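Local coordinates for protein P450 epoxidase (Sorangium cellulosum, PDB 1Q5D) that is a haem-binding protein of the cytochrome P450 family, with its haem enclosed in a largely helical fold, at residues L291-R296 with V348-S353. Residues are numbered along the deposited sequence; the frame is centred on the assembly and turned at random.
Sequences LDEVLR and VRRDTS
E293 reaches from helix 287-297 to R350 in the loop beyond helix 330-333 and, with R296, makes up the E-R-R triad of cytochromes P450. E293 and R296 are the two ends of the ExxR motif on the K helix, and R350 is the arginine supplied by the meander; one carboxylate thus ties helix to loop. With CG anti to the backbone N (chi1 168°) and a bend at the next bond, the glutamate swings its carboxylate to where both arginines meet it. R296 grips it side-on: NH2 lies 2.8 Å from E293 OE1 and NE 2.9 Å from E293 OE2, both acceptors lying in the guanidinium plane. R296 NH2 and R350 NE reach OE1 from opposite faces of the carboxylate, R350 NE from above its plane at 3.0 Å from E293 OE1, with a somewhat bent N-H...O angle of 154°. D347 N also donates to OE1; three donors, two of them on arginines, probably keep this buried carboxylate ionised and offset in part the arginines' mutual repulsion. The outer nitrogens of R350 are held by carbonyls of the loop, S341 O among them, which helps fix its rotation. Beside this polar cluster T352 packs on the helix, its methyl CG2 4.0 Å from E293 CB and its OG1 3.6 Å from D292 CB. The D292 carboxylate itself pairs with R372 of helix 368-385, while L295 touches the haem. Where the two arginines meet, their planes 51° apart, R296 NH2 sits over one face of the R350 guanidinium, 3.4 Å from R350 NH2, two donors with no hydrogen bond between them.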
# COMPACT_ATOMS: atom_id res chain seq x y z
N LEU A 291 14.35 -5.27 0.97
CA LEU A 291 12.90 -5.10 1.00
C LEU A 291 12.53 -3.89 0.16
O LEU A 291 11.49 -3.88 -0.49
CB LEU A 291 12.38 -4.94 2.44
CG LEU A 291 12.57 -6.18 3.31
CD1 LEU A 291 12.25 -5.85 4.78
CD2 LEU A 291 11.69 -7.32 2.81
N ASP A 292 13.40 -2.88 0.16
CA ASP A 292 13.17 -1.72 -0.69
C ASP A 292 13.33 -2.09 -2.16
O ASP A 292 12.59 -1.61 -3.04
CB ASP A 292 14.10 -0.56 -0.31
CG ASP A 292 13.79 0.02 1.06
OD1 ASP A 292 12.63 -0.08 1.51
OD2 ASP A 292 14.64 0.60 1.76
N GLU A 293 14.31 -2.94 -2.44
CA GLU A 293 14.53 -3.42 -3.79
C GLU A 293 13.38 -4.33 -4.27
O GLU A 293 13.12 -4.42 -5.45
CB GLU A 293 15.89 -4.13 -3.90
CG GLU A 293 16.12 -4.92 -5.19
CD GLU A 293 16.31 -4.04 -6.41
OE1 GLU A 293 16.87 -4.54 -7.41
OE2 GLU A 293 15.93 -2.87 -6.38
N VAL A 294 12.70 -5.00 -3.34
CA VAL A 294 11.55 -5.81 -3.74
C VAL A 294 10.52 -4.91 -4.41
O VAL A 294 9.99 -5.24 -5.48
CB VAL A 294 10.90 -6.54 -2.54
CG1 VAL A 294 9.49 -7.07 -2.92
CG2 VAL A 294 11.77 -7.67 -2.07
N LEU A 295 10.25 -3.75 -3.79
CA LEU A 295 9.26 -2.81 -4.31
C LEU A 295 9.74 -2.04 -5.52
O LEU A 295 8.93 -1.58 -6.32
CB LEU A 295 8.81 -1.82 -3.23
CG LEU A 295 8.00 -2.43 -2.09
CD1 LEU A 295 7.61 -1.39 -1.09
CD2 LEU A 295 6.76 -3.17 -2.60
N ARG A 296 11.06 -1.91 -5.65
CA ARG A 296 11.64 -1.25 -6.81
C ARG A 296 11.58 -2.20 -8.02
O ARG A 296 11.13 -1.83 -9.12
CB ARG A 296 13.10 -0.83 -6.47
CG ARG A 296 13.72 0.21 -7.42
CD ARG A 296 14.10 -0.35 -8.82
NE ARG A 296 14.82 -1.63 -8.80
CZ ARG A 296 15.05 -2.37 -9.89
NH1 ARG A 296 14.60 -1.98 -11.07
NH2 ARG A 296 15.73 -3.51 -9.81
N VAL A 348 19.88 -6.76 -4.45
CA VAL A 348 19.69 -6.31 -3.08
C VAL A 348 20.85 -5.44 -2.55
O VAL A 348 20.79 -4.95 -1.43
CB VAL A 348 19.44 -7.50 -2.13
CG1 VAL A 348 18.19 -8.26 -2.56
CG2 VAL A 348 20.66 -8.43 -2.09
N ARG A 349 21.87 -5.24 -3.38
CA ARG A 349 22.98 -4.35 -3.06
C ARG A 349 22.86 -2.99 -3.75
O ARG A 349 23.60 -2.05 -3.44
CB ARG A 349 24.31 -4.98 -3.48
CG ARG A 349 24.76 -6.16 -2.66
CD ARG A 349 26.04 -6.81 -3.20
NE ARG A 349 26.68 -7.70 -2.24
CZ ARG A 349 27.24 -7.30 -1.10
NH1 ARG A 349 27.25 -6.02 -0.77
NH2 ARG A 349 27.80 -8.19 -0.29
N ARG A 350 21.93 -2.87 -4.70
CA ARG A 350 21.81 -1.62 -5.43
C ARG A 350 21.42 -0.47 -4.52
O ARG A 350 20.84 -0.66 -3.45
CB ARG A 350 20.84 -1.75 -6.61
CG ARG A 350 19.39 -1.44 -6.30
CD ARG A 350 18.54 -1.20 -7.55
NE ARG A 350 18.60 -2.35 -8.45
CZ ARG A 350 19.04 -2.30 -9.70
NH1 ARG A 350 19.48 -1.16 -10.22
NH2 ARG A 350 19.05 -3.41 -10.44
N ASP A 351 21.74 0.74 -4.96
CA ASP A 351 21.21 1.92 -4.32
C ASP A 351 19.73 2.03 -4.71
O ASP A 351 19.41 2.14 -5.89
CB ASP A 351 21.96 3.16 -4.82
CG ASP A 351 21.70 4.37 -3.96
OD1 ASP A 351 20.62 4.43 -3.34
OD2 ASP A 351 22.52 5.31 -3.84
N THR A 352 18.85 2.00 -3.71
CA THR A 352 17.40 2.03 -3.99
C THR A 352 16.80 3.38 -3.69
O THR A 352 15.57 3.51 -3.66
CB THR A 352 16.65 0.98 -3.15
OG1 THR A 352 16.88 1.24 -1.77
CG2 THR A 352 17.21 -0.41 -3.37
N SER A 353 17.65 4.39 -3.46
CA SER A 353 17.20 5.72 -3.04
C SER A 353 16.15 6.31 -3.97
O SER A 353 15.24 7.01 -3.53
CB SER A 353 18.38 6.72 -2.99
OG SER A 353 19.37 6.33 -2.06